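Local coordinates for adenosine monophosphate-protein transferase (Sulfolobus tokodaii, PDB 2EKM) that is of unknown function but belongs to the adenosine-specific kinase family and probably acts on adenosine or an adenine nucleotide, at residues E14-I19 and Y87-F92; C50-K55 and A80-V85; A114-V119 and D135-L140. One frame throughout, in Å; residues are numbered along the deposited sequence.

Overall arrangement
Contacts 1 and 2 share strand 83-89 in one five-stranded antiparallel sheet. Contact 1 lies at the C-terminal end of strand 83-89, beside strand 16-22, and contact 2 at its N-terminal end, centres about 22 Å apart; Val18 CG2 and Val85 CG1, 3.9 Å apart, join them. Contact 3 belongs to the three-stranded sheet, its centre about 16 Å from that of contact 1, and Val18 CG1 packs 3.9 Å from Leu117 CD2. Contacts 2 and 3 do not touch within the chain (nearest atoms about 7 Å apart), yet Asp135 OD2 is hydrogen-bonded to His82 ND1 of the third subunit. The Phe92 side chain is about 3 Å from a glycerol, probably from the crystallisation liquor, though possibly marking a pocket.

Contact 1 (E14-I19 and Y87-F92); sequences EGTNVI and YIKNGF
Gly15 and Lys89 meet near the N-terminal part of strand 16-22, where its antiparallel neighbour, strand 83-89 of the five-stranded sheet, comes to an end. The carbonyl O of Gly15 lies 3.4 Å from Lys89 CG, against the first part of the aliphatic chain. The same oxygen accepts from water 1 (2.6 Å to the water oxygen), which in turn accepts from Asn90 N and thus ties Gly15 to the loop at Asn90. The backbone of Gly15 is in a conformation where a beta carbon would be pressed against the preceding carbonyl oxygen, that of Glu14.

At Thr16 the cross-strand touch is through the backbone: its CA lies 3.3 Å from Ile88 O in a CA-H...O contact, while the hydroxyl is bonded to Pro13 O.

Asn17 and Ile88 form the antiparallel hydrogen-bonded pair. Asn17 N donates to Ile88 O (3.1 Å) and Ile88 N returns a bond to Asn17 O (3.0 Å), each donor in the plane of the carbonyl it meets. On the side chain, ND2 of Asn17 donates to water 2 (2.9 Å to its oxygen), which lies near Ile88 O and Gly91 O too and cannot serve every oxygen around it at once. ND2 comes near the edge of the Phe92 ring, 4.1 Å from its CD1, with amide and ring planes 84° apart.

Val18 and Tyr87 are a non-hydrogen-bonded pair whose side chains run side by side. The phenol oxygen of Tyr87 is bonded to Thr74 OG1 and Glu11 O, and its side chain packs on Leu67, Leu70 and Ala71 of helix 65-78, which covers this side of the sheet. Val18 has chi1 69° (to CG1), which puts CG2 opposite the backbone N and over a face of the ring, 3.7 Å from the Tyr87 centroid and 14° off the normal.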
ATOM      1  N   GLU A  14     -11.307  19.832  13.398  1.00 24.85           N
ATOM      2  CA  GLU A  14     -10.548  19.693  14.635  1.00 26.66           C
ATOM      3  C   GLU A  14     -11.119  18.551  15.467  1.00 24.71           C
ATOM      4  O   GLU A  14     -12.333  18.430  15.609  1.00 23.99           O
ATOM      5  CB  GLU A  14     -10.623  20.991  15.442  1.00 31.84           C
ATOM      6  CG  GLU A  14      -9.823  20.979  16.735  1.00 38.83           C
ATOM      7  CD  GLU A  14     -10.148  22.165  17.630  1.00 43.93           C
ATOM      8  OE1 GLU A  14     -11.274  22.208  18.172  1.00 46.72           O
ATOM      9  OE2 GLU A  14      -9.283  23.056  17.785  1.00 47.21           O
ATOM     10  N   GLY A  15     -10.241  17.716  16.008  1.00 23.54           N
ATOM     11  CA  GLY A  15     -10.692  16.603  16.824  1.00 24.07           C
ATOM     12  C   GLY A  15     -10.846  15.288  16.076  1.00 24.60           C
ATOM     13  O   GLY A  15     -10.933  14.225  16.694  1.00 25.11           O
ATOM     14  N   THR A  16     -10.881  15.341  14.749  1.00 22.02           N
ATOM     15  CA  THR A  16     -11.033  14.117  13.975  1.00 20.16           C
ATOM     16  C   THR A  16      -9.762  13.704  13.244  1.00 19.87           C
ATOM     17  O   THR A  16      -8.799  14.466  13.124  1.00 18.13           O
ATOM     18  CB  THR A  16     -12.140  14.240  12.907  1.00 19.75           C
ATOM     19  OG1 THR A  16     -11.708  15.138  11.878  1.00 17.96           O
ATOM     20  CG2 THR A  16     -13.432  14.756  13.524  1.00 18.55           C
ATOM     21  N   ASN A  17      -9.786  12.471  12.760  1.00 17.66           N
ATOM     22  CA  ASN A  17      -8.694  11.903  11.990  1.00 18.44           C
ATOM     23  C   ASN A  17      -9.379  11.223  10.814  1.00 19.16           C
ATOM     24  O   ASN A  17     -10.502  10.729  10.945  1.00 18.15           O
ATOM     25  CB  ASN A  17      -7.932  10.869  12.817  1.00 18.27           C
ATOM     26  CG  ASN A  17      -6.776  11.472  13.594  1.00 19.94           C
ATOM     27  OD1 ASN A  17      -5.658  11.571  13.084  1.00 17.96           O
ATOM     28  ND2 ASN A  17      -7.040  11.883  14.832  1.00 16.20           N
ATOM     29  N   VAL A  18      -8.723  11.212   9.661  1.00 17.94           N
ATOM     30  CA  VAL A  18      -9.306  10.573   8.500  1.00 18.63           C
ATOM     31  C   VAL A  18      -8.362   9.480   8.021  1.00 18.48           C
ATOM     32  O   VAL A  18      -7.143   9.618   8.111  1.00 18.44           O
ATOM     33  CB  VAL A  18      -9.561  11.599   7.361  1.00 19.23           C
ATOM     34  CG1 VAL A  18      -8.237  12.087   6.780  1.00 19.35           C
ATOM     35  CG2 VAL A  18     -10.442  10.976   6.283  1.00 17.73           C
ATOM     36  N   ILE A  19      -8.938   8.380   7.555  1.00 17.32           N
ATOM     37  CA  ILE A  19      -8.173   7.255   7.034  1.00 17.23           C
ATOM     38  C   ILE A  19      -8.766   6.940   5.664  1.00 17.58           C
ATOM     39  O   ILE A  19      -9.962   6.657   5.543  1.00 19.15           O
ATOM     40  CB  ILE A  19      -8.295   6.006   7.936  1.00 17.66           C
ATOM     41  CG1 ILE A  19      -7.712   6.302   9.321  1.00 18.38           C
ATOM     42  CG2 ILE A  19      -7.538   4.834   7.302  1.00 18.10           C
ATOM     43  CD1 ILE A  19      -7.925   5.188  10.324  1.00 16.25           C
ATOM     44  N   TYR A  87     -13.670   8.352   9.020  1.00 19.06           N
ATOM     45  CA  TYR A  87     -13.458   9.503   9.885  1.00 18.22           C
ATOM     46  C   TYR A  87     -13.681   8.982  11.294  1.00 17.44           C
ATOM     47  O   TYR A  87     -14.644   8.255  11.538  1.00 14.78           O
ATOM     48  CB  TYR A  87     -14.465  10.615   9.577  1.00 17.29           C
ATOM     49  CG  TYR A  87     -14.038  11.540   8.463  1.00 17.71           C
ATOM     50  CD1 TYR A  87     -13.250  12.659   8.726  1.00 18.06           C
ATOM     51  CD2 TYR A  87     -14.411  11.294   7.144  1.00 17.25           C
ATOM     52  CE1 TYR A  87     -12.844  13.510   7.702  1.00 17.14           C
ATOM     53  CE2 TYR A  87     -14.010  12.137   6.111  1.00 16.18           C
ATOM     54  CZ  TYR A  87     -13.228  13.242   6.398  1.00 17.67           C
ATOM     55  OH  TYR A  87     -12.821  14.075   5.383  1.00 17.20           O
ATOM     56  N   ILE A  88     -12.792   9.333  12.216  1.00 17.42           N
ATOM     57  CA  ILE A  88     -12.933   8.887  13.598  1.00 17.90           C
ATOM     58  C   ILE A  88     -12.706  10.031  14.574  1.00 19.54           C
ATOM     59  O   ILE A  88     -11.999  10.990  14.275  1.00 20.02           O
ATOM     60  CB  ILE A  88     -11.940   7.742  13.951  1.00 17.83           C
ATOM     61  CG1 ILE A  88     -10.495   8.227  13.799  1.00 17.27           C
ATOM     62  CG2 ILE A  88     -12.212   6.523  13.072  1.00 17.07           C
ATOM     63  CD1 ILE A  88      -9.450   7.206  14.221  1.00 14.22           C
ATOM     64  N   LYS A  89     -13.321   9.912  15.744  1.00 19.70           N
ATOM     65  CA  LYS A  89     -13.158  10.872  16.795  1.00 21.41           C
ATOM     66  C   LYS A  89     -13.231  10.150  18.117  1.00 20.71           C
ATOM     67  O   LYS A  89     -13.736   9.038  18.224  1.00 19.11           O
ATOM     68  CB  LYS A  89     -14.305  11.871  16.676  1.00 22.75           C
ATOM     69  CG  LYS A  89     -14.035  13.180  17.415  1.00 30.71           C
ATOM     70  CD  LYS A  89     -15.310  14.010  17.552  1.00 35.15           C
ATOM     71  CE  LYS A  89     -16.559  13.201  17.190  1.00 39.98           C
ATOM     72  NZ  LYS A  89     -17.734  13.802  17.815  1.00 42.41           N
ATOM     73  N   ASN A  90     -12.682  10.752  19.167  1.00 19.75           N
ATOM     74  CA  ASN A  90     -12.639  10.118  20.482  1.00 19.99           C
ATOM     75  C   ASN A  90     -11.835   8.820  20.376  1.00 19.07           C
ATOM     76  O   ASN A  90     -12.150   7.806  21.003  1.00 19.67           O
ATOM     77  CB  ASN A  90     -14.061   9.839  20.987  1.00 19.37           C
ATOM     78  CG  ASN A  90     -14.101   9.570  22.474  1.00 21.88           C
ATOM     79  OD1 ASN A  90     -13.339  10.164  23.233  1.00 24.10           O
ATOM     80  ND2 ASN A  90     -14.998   8.685  22.904  1.00 22.37           N
ATOM     81  N   GLY A  91     -10.793   8.881  19.556  1.00 19.94           N
ATOM     82  CA  GLY A  91      -9.911   7.751  19.327  1.00 18.39           C
ATOM     83  C   GLY A  91      -8.887   8.198  18.301  1.00 19.61           C
ATOM     84  O   GLY A  91      -9.031   9.282  17.726  1.00 18.66           O
ATOM     85  N   PHE A  92      -7.867   7.380  18.054  1.00 18.15           N
ATOM     86  CA  PHE A  92      -6.824   7.742  17.100  1.00 18.24           C
ATOM     87  C   PHE A  92      -6.525   6.632  16.101  1.00 18.23           C
ATOM     88  O   PHE A  92      -6.808   5.461  16.350  1.00 17.24           O
ATOM     89  CB  PHE A  92      -5.535   8.100  17.849  1.00 20.72           C
ATOM     90  CG  PHE A  92      -5.715   9.171  18.894  1.00 23.09           C
ATOM     91  CD1 PHE A  92      -5.913  10.498  18.524  1.00 24.03           C
ATOM     92  CD2 PHE A  92      -5.678   8.848  20.251  1.00 23.87           C
ATOM     93  CE1 PHE A  92      -6.070  11.498  19.491  1.00 26.07           C
ATOM     94  CE2 PHE A  92      -5.835   9.837  21.230  1.00 27.14           C
ATOM     95  CZ  PHE A  92      -6.031  11.167  20.846  1.00 26.15           C
TER
HETATM   96  O   HOH W   1     -11.294  13.206  19.100  1.00 25.77           O
HETATM   97  O   HOH W   2      -9.673  11.487  16.098  1.00 24.88           O

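Contact 2 (C50-K55 and A80-V85); sequences CEASGK and AGHTFV
This is a G1-type beta bulge, with His82 and Thr83 opposite the single residue Cys50, where strand 44-50 runs out into its loop beside the type II turn (Ala80 to Thr83) that leads into strand 83-89. Two bonds define it: Cys50 N donates to Thr83 O (2.9 Å, N-H...O angle 159°), and His82 N donates to Cys50 O (2.7 Å) in the plane of that carbonyl. The positive phi of His82 (68°), third residue of the turn, fits the motif.

Ala80 O accepts from Thr83 N and, on the same face of its plane, from Thr83 OG1 (2.7 Å). Cys50 CB rests on this oxygen at 3.5 Å.

Ala52 CB sits 3.7 Å from Gly81 CA, where a beta carbon on Gly81 would collide with it, and makes a CH-pi contact over a face of the His82 imidazole, 4.1 Å from the ring centroid and 21° off its normal. Phe49 meets the ring too, and Asp135 of the second subunit packs against both Ala52 and His82. A leucine here in place of His82 would probably remove the flat face under the Ala52 methyl and leave Asp135 of the second subunit without its imidazole partner.

The turn is thus held by Thr83 N and OG1 on Ala80 O and by the two bonds to Cys50, with the Ala52 methyl over the imidazole face. At the matching interface Asp135 OD2 is hydrogen-bonded to His82 ND1 of the third subunit, and the same polar link is probable here.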
ATOM      1  N   CYS A  50     -16.764   3.572  -2.103  1.00 18.51           N
ATOM      2  CA  CYS A  50     -17.177   3.812  -3.479  1.00 18.50           C
ATOM      3  C   CYS A  50     -17.414   2.557  -4.316  1.00 19.08           C
ATOM      4  O   CYS A  50     -16.487   2.024  -4.929  1.00 18.37           O
ATOM      5  CB  CYS A  50     -16.152   4.701  -4.189  1.00 18.38           C
ATOM      6  SG  CYS A  50     -16.000   6.385  -3.523  1.00 21.73           S
ATOM      7  N   GLU A  51     -18.656   2.081  -4.331  1.00 18.79           N
ATOM      8  CA  GLU A  51     -19.007   0.919  -5.144  1.00 19.00           C
ATOM      9  C   GLU A  51     -18.637   1.350  -6.567  1.00 17.99           C
ATOM     10  O   GLU A  51     -19.033   2.428  -7.013  1.00 18.91           O
ATOM     11  CB  GLU A  51     -20.503   0.642  -5.027  1.00 19.36           C
ATOM     12  CG  GLU A  51     -21.034  -0.400  -5.987  1.00 22.49           C
ATOM     13  CD  GLU A  51     -22.528  -0.589  -5.842  1.00 23.21           C
ATOM     14  OE1 GLU A  51     -23.251   0.428  -5.750  1.00 24.02           O
ATOM     15  OE2 GLU A  51     -22.979  -1.749  -5.824  1.00 25.07           O
ATOM     16  N   ALA A  52     -17.884   0.515  -7.276  1.00 17.78           N
ATOM     17  CA  ALA A  52     -17.408   0.877  -8.612  1.00 18.91           C
ATOM     18  C   ALA A  52     -18.129   0.263  -9.805  1.00 18.76           C
ATOM     19  O   ALA A  52     -17.699   0.438 -10.950  1.00 16.42           O
ATOM     20  CB  ALA A  52     -15.909   0.573  -8.706  1.00 18.37           C
ATOM     21  N   SER A  53     -19.216  -0.450  -9.538  1.00 19.33           N
ATOM     22  CA  SER A  53     -20.003  -1.094 -10.584  1.00 20.06           C
ATOM     23  C   SER A  53     -21.467  -1.066 -10.174  1.00 21.51           C
ATOM     24  O   SER A  53     -21.805  -0.574  -9.098  1.00 21.72           O
ATOM     25  CB  SER A  53     -19.559  -2.543 -10.762  1.00 22.64           C
ATOM     26  OG  SER A  53     -19.714  -3.258  -9.548  1.00 23.74           O
ATOM     27  N   GLY A  54     -22.335  -1.603 -11.026  1.00 22.28           N
ATOM     28  CA  GLY A  54     -23.749  -1.615 -10.709  1.00 21.95           C
ATOM     29  C   GLY A  54     -24.263  -0.202 -10.518  1.00 22.35           C
ATOM     30  O   GLY A  54     -24.078   0.649 -11.385  1.00 22.35           O
ATOM     31  N   LYS A  55     -24.890   0.057  -9.375  1.00 22.79           N
ATOM     32  CA  LYS A  55     -25.439   1.378  -9.092  1.00 23.01           C
ATOM     33  C   LYS A  55     -24.378   2.434  -8.775  1.00 23.09           C
ATOM     34  O   LYS A  55     -24.684   3.625  -8.716  1.00 19.79           O
ATOM     35  CB  LYS A  55     -26.453   1.284  -7.950  1.00 24.49           C
ATOM     36  CG  LYS A  55     -27.681   0.457  -8.309  1.00 27.00           C
ATOM     37  CD  LYS A  55     -28.657   0.345  -7.152  1.00 28.57           C
ATOM     38  CE  LYS A  55     -29.900  -0.438  -7.571  1.00 31.60           C
ATOM     39  NZ  LYS A  55     -30.864  -0.622  -6.451  1.00 28.62           N
ATOM     40  N   ALA A  80     -13.118   8.180  -6.838  1.00 16.66           N
ATOM     41  CA  ALA A  80     -12.422   7.056  -7.459  1.00 17.20           C
ATOM     42  C   ALA A  80     -13.004   5.715  -7.015  1.00 17.10           C
ATOM     43  O   ALA A  80     -13.100   5.434  -5.820  1.00 17.11           O
ATOM     44  CB  ALA A  80     -10.937   7.119  -7.128  1.00 17.17           C
ATOM     45  N   GLY A  81     -13.390   4.891  -7.985  1.00 16.26           N
ATOM     46  CA  GLY A  81     -13.952   3.592  -7.667  1.00 15.46           C
ATOM     47  C   GLY A  81     -13.160   2.785  -6.650  1.00 15.73           C
ATOM     48  O   GLY A  81     -11.928   2.763  -6.678  1.00 15.93           O
ATOM     49  N   HIS A  82     -13.887   2.129  -5.747  1.00 18.09           N
ATOM     50  CA  HIS A  82     -13.325   1.281  -4.692  1.00 19.48           C
ATOM     51  C   HIS A  82     -12.523   1.974  -3.583  1.00 20.03           C
ATOM     52  O   HIS A  82     -11.814   1.323  -2.807  1.00 16.09           O
ATOM     53  CB  HIS A  82     -12.506   0.138  -5.311  1.00 19.38           C
ATOM     54  CG  HIS A  82     -13.342  -1.038  -5.720  1.00 21.34           C
ATOM     55  ND1 HIS A  82     -14.687  -1.130  -5.426  1.00 22.93           N
ATOM     56  CD2 HIS A  82     -13.018  -2.188  -6.357  1.00 20.47           C
ATOM     57  CE1 HIS A  82     -15.154  -2.287  -5.864  1.00 21.08           C
ATOM     58  NE2 HIS A  82     -14.160  -2.947  -6.432  1.00 21.36           N
ATOM     59  N   THR A  83     -12.652   3.290  -3.506  1.00 18.75           N
ATOM     60  CA  THR A  83     -11.977   4.063  -2.473  1.00 18.52           C
ATOM     61  C   THR A  83     -12.849   4.029  -1.217  1.00 17.85           C
ATOM     62  O   THR A  83     -14.076   4.094  -1.310  1.00 17.03           O
ATOM     63  CB  THR A  83     -11.814   5.549  -2.889  1.00 17.18           C
ATOM     64  OG1 THR A  83     -11.050   5.633  -4.096  1.00 16.67           O
ATOM     65  CG2 THR A  83     -11.105   6.337  -1.794  1.00 19.22           C
ATOM     66  N   PHE A  84     -12.228   3.893  -0.050  1.00 17.99           N
ATOM     67  CA  PHE A  84     -12.993   3.922   1.183  1.00 17.52           C
ATOM     68  C   PHE A  84     -12.428   5.049   2.039  1.00 19.42           C
ATOM     69  O   PHE A  84     -11.234   5.358   1.973  1.00 19.24           O
ATOM     70  CB  PHE A  84     -12.971   2.559   1.911  1.00 17.54           C
ATOM     71  CG  PHE A  84     -11.652   2.196   2.546  1.00 18.03           C
ATOM     72  CD1 PHE A  84     -11.275   2.743   3.768  1.00 18.00           C
ATOM     73  CD2 PHE A  84     -10.822   1.248   1.958  1.00 16.74           C
ATOM     74  CE1 PHE A  84     -10.091   2.347   4.398  1.00 15.35           C
ATOM     75  CE2 PHE A  84      -9.639   0.845   2.578  1.00 16.71           C
ATOM     76  CZ  PHE A  84      -9.275   1.397   3.804  1.00 16.13           C
ATOM     77  N   VAL A  85     -13.305   5.688   2.803  1.00 17.14           N
ATOM     78  CA  VAL A  85     -12.923   6.799   3.659  1.00 17.93           C
ATOM     79  C   VAL A  85     -13.500   6.589   5.048  1.00 18.46           C
ATOM     80  O   VAL A  85     -14.681   6.270   5.196  1.00 19.06           O
ATOM     81  CB  VAL A  85     -13.456   8.149   3.107  1.00 17.41           C
ATOM     82  CG1 VAL A  85     -13.116   9.284   4.074  1.00 17.76           C
ATOM     83  CG2 VAL A  85     -12.854   8.427   1.739  1.00 13.99           C
TER

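Contact 3 (A114-V119 and D135-L140)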
ATOM      1  N   ALA A 114      -4.286  13.753  10.575  1.00 20.02           N
ATOM      2  CA  ALA A 114      -5.119  14.852  11.047  1.00 20.30           C
ATOM      3  C   ALA A 114      -4.535  16.136  10.454  1.00 20.58           C
ATOM      4  O   ALA A 114      -5.089  17.220  10.621  1.00 22.16           O
ATOM      5  CB  ALA A 114      -5.108  14.919  12.572  1.00 20.99           C
ATOM      6  N   ASN A 115      -3.405  15.992   9.765  1.00 20.85           N
ATOM      7  CA  ASN A 115      -2.717  17.113   9.124  1.00 21.95           C
ATOM      8  C   ASN A 115      -3.477  17.481   7.847  1.00 21.84           C
ATOM      9  O   ASN A 115      -4.254  16.703   7.309  1.00 20.88           O
ATOM     10  CB  ASN A 115      -1.299  16.702   8.725  1.00 23.79           C
ATOM     11  CG  ASN A 115      -0.401  16.458   9.915  1.00 26.52           C
ATOM     12  OD1 ASN A 115       0.491  15.612   9.867  1.00 30.46           O
ATOM     13  ND2 ASN A 115      -0.617  17.209  10.986  1.00 25.72           N
ATOM     14  N   PRO A 116      -3.240  18.739   7.439  1.00 20.77           N
ATOM     15  CA  PRO A 116      -3.861  19.174   6.203  1.00 21.60           C
ATOM     16  C   PRO A 116      -3.564  18.117   5.131  1.00 20.58           C
ATOM     17  O   PRO A 116      -2.410  17.696   5.005  1.00 18.46           O
ATOM     18  CB  PRO A 116      -3.181  20.529   5.847  1.00 20.89           C
ATOM     19  CG  PRO A 116      -2.909  21.072   7.219  1.00 22.81           C
ATOM     20  CD  PRO A 116      -2.397  19.852   7.964  1.00 21.15           C
ATOM     21  N   LEU A 117      -4.580  17.651   4.413  1.00 19.71           N
ATOM     22  CA  LEU A 117      -4.368  16.570   3.461  1.00 18.30           C
ATOM     23  C   LEU A 117      -4.951  16.781   2.074  1.00 19.67           C
ATOM     24  O   LEU A 117      -6.078  17.251   1.919  1.00 17.88           O
ATOM     25  CB  LEU A 117      -4.939  15.273   4.043  1.00 18.01           C
ATOM     26  CG  LEU A 117      -4.882  14.000   3.188  1.00 19.28           C
ATOM     27  CD1 LEU A 117      -3.458  13.461   3.154  1.00 16.99           C
ATOM     28  CD2 LEU A 117      -5.830  12.948   3.777  1.00 16.72           C
ATOM     29  N   GLN A 118      -4.165  16.413   1.066  1.00 19.13           N
ATOM     30  CA  GLN A 118      -4.585  16.503  -0.325  1.00 17.96           C
ATOM     31  C   GLN A 118      -4.496  15.101  -0.924  1.00 18.85           C
ATOM     32  O   GLN A 118      -3.534  14.371  -0.672  1.00 16.49           O
ATOM     33  CB  GLN A 118      -3.662  17.429  -1.120  1.00 17.91           C
ATOM     34  CG  GLN A 118      -3.847  18.919  -0.877  1.00 16.94           C
ATOM     35  CD  GLN A 118      -2.831  19.745  -1.647  1.00 18.49           C
ATOM     36  OE1 GLN A 118      -3.087  20.896  -2.013  1.00 20.93           O
ATOM     37  NE2 GLN A 118      -1.664  19.161  -1.889  1.00 17.85           N
ATOM     38  N   VAL A 119      -5.503  14.722  -1.703  1.00 17.80           N
ATOM     39  CA  VAL A 119      -5.502  13.422  -2.356  1.00 17.00           C
ATOM     40  C   VAL A 119      -5.305  13.691  -3.843  1.00 18.25           C
ATOM     41  O   VAL A 119      -6.027  14.495  -4.436  1.00 17.30           O
ATOM     42  CB  VAL A 119      -6.830  12.662  -2.126  1.00 16.77           C
ATOM     43  CG1 VAL A 119      -6.812  11.343  -2.885  1.00 16.86           C
ATOM     44  CG2 VAL A 119      -7.026  12.398  -0.637  1.00 15.86           C
ATOM     45  N   ASP A 135       0.462  14.566   2.477  1.00 17.68           N
ATOM     46  CA  ASP A 135       0.167  14.546   3.900  1.00 17.79           C
ATOM     47  C   ASP A 135       1.063  15.525   4.651  1.00 19.12           C
ATOM     48  O   ASP A 135       2.239  15.252   4.881  1.00 17.40           O
ATOM     49  CB  ASP A 135       0.390  13.134   4.451  1.00 18.60           C
ATOM     50  CG  ASP A 135      -0.127  12.970   5.867  1.00 19.92           C
ATOM     51  OD1 ASP A 135      -0.363  13.995   6.537  1.00 20.65           O
ATOM     52  OD2 ASP A 135      -0.287  11.812   6.310  1.00 19.85           O
ATOM     53  N   GLY A 136       0.503  16.665   5.031  1.00 19.48           N
ATOM     54  CA  GLY A 136       1.289  17.638   5.760  1.00 19.19           C
ATOM     55  C   GLY A 136       2.281  18.375   4.887  1.00 18.88           C
ATOM     56  O   GLY A 136       2.105  18.481   3.670  1.00 18.42           O
ATOM     57  N   TYR A 137       3.349  18.860   5.509  1.00 18.24           N
ATOM     58  CA  TYR A 137       4.348  19.640   4.795  1.00 19.44           C
ATOM     59  C   TYR A 137       5.702  18.967   4.617  1.00 20.52           C
ATOM     60  O   TYR A 137       5.961  17.898   5.174  1.00 19.51           O
ATOM     61  CB  TYR A 137       4.514  20.983   5.507  1.00 21.36           C
ATOM     62  CG  TYR A 137       3.195  21.703   5.705  1.00 21.79           C
ATOM     63  CD1 TYR A 137       2.557  22.331   4.636  1.00 23.59           C
ATOM     64  CD2 TYR A 137       2.561  21.713   6.946  1.00 24.02           C
ATOM     65  CE1 TYR A 137       1.319  22.951   4.795  1.00 24.15           C
ATOM     66  CE2 TYR A 137       1.315  22.332   7.119  1.00 25.32           C
ATOM     67  CZ  TYR A 137       0.702  22.948   6.037  1.00 25.04           C
ATOM     68  OH  TYR A 137      -0.523  23.559   6.186  1.00 24.80           O
ATOM     69  N   THR A 138       6.561  19.617   3.835  1.00 19.09           N
ATOM     70  CA  THR A 138       7.899  19.116   3.545  1.00 19.87           C
ATOM     71  C   THR A 138       8.827  19.337   4.738  1.00 19.37           C
ATOM     72  O   THR A 138       8.634  20.266   5.519  1.00 18.91           O
ATOM     73  CB  THR A 138       8.489  19.825   2.307  1.00 19.79           C
ATOM     74  OG1 THR A 138       8.605  21.229   2.574  1.00 19.89           O
ATOM     75  CG2 THR A 138       7.580  19.621   1.093  1.00 19.13           C
ATOM     76  N   PRO A 139       9.855  18.485   4.887  1.00 21.29           N
ATOM     77  CA  PRO A 139      10.818  18.580   5.990  1.00 21.22           C
ATOM     78  C   PRO A 139      11.686  19.837   5.974  1.00 22.51           C
ATOM     79  O   PRO A 139      12.199  20.235   4.932  1.00 22.35           O
ATOM     80  CB  PRO A 139      11.633  17.298   5.843  1.00 20.37           C
ATOM     81  CG  PRO A 139      11.598  17.045   4.363  1.00 21.87           C
ATOM     82  CD  PRO A 139      10.163  17.336   4.015  1.00 21.49           C
ATOM     83  N   LEU A 140      11.852  20.449   7.143  1.00 22.96           N
ATOM     84  CA  LEU A 140      12.645  21.668   7.271  1.00 24.17           C
ATOM     85  C   LEU A 140      14.024  21.465   7.887  1.00 26.39           C
ATOM     86  O   LEU A 140      14.757  22.434   8.096  1.00 28.39           O
ATOM     87  CB  LEU A 140      11.882  22.701   8.100  1.00 22.88           C
ATOM     88  CG  LEU A 140      10.597  23.245   7.478  1.00 20.84           C
ATOM     89  CD1 LEU A 140       9.896  24.150   8.470  1.00 18.51           C
ATOM     90  CD2 LEU A 140      10.927  23.993   6.193  1.00 20.64           C
TER
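The Tyr137 ring meets Pro116 obliquely, neither squarely over a face nor at its edge: Pro116 CG lies 3.6 Å from the phenol OH and 4.2 Å from Tyr137 CZ, and the two side chains cross at about a right angle. The other flat pair is the Asn115 amide and the Asp135 carboxylate, with planes 61° apart. Here the methylene does the touching, Asn115 CB lying 3.6 Å from Asp135 OD1.

A chi1 of -170° sets the Asp135 carboxylate opposite its own backbone nitrogen and places OD1 against the Asn115 methylene, these side chains also crossing at about a right angle. Its oxygens have different duties. OD1 is bonded to Thr113 OG1, a hydroxyl that also bonds Asn115 N, while OD2 is bonded to His82 ND1 of the third subunit. The carboxylate is thereby gripped from within the chain and from across the interface, and its rotation is probably fixed.

Between these groups the backbones are joined by one bond, from Gly136 N to Pro116 O (3.1 Å), with a C=O...N angle of 174°, so that the donor sits nearly end-on to the carbonyl. That oxygen has a second partner in Gln126 NE2 of the third subunit, which bonds Gly136 O as well. The adjoining pair, Leu117 (after Pro116) and Asp135 (before Gly136), is antiparallel and non-hydrogen-bonded, and Leu117 CD1 packs 3.9 Å from Asp135 CA.

The contact is the end of the ladder between strands 117-123 and 128-135 in the three-stranded sheet. Strand 4-10 lies along the other edge of 117-123, with Arg9 against Pro116. Leu117 packs on Val18 and Ile20 of strand 16-22 in the five-stranded sheet, and past Gly136 the chain runs out along the third subunit, where Tyr137 packs on its Arg56.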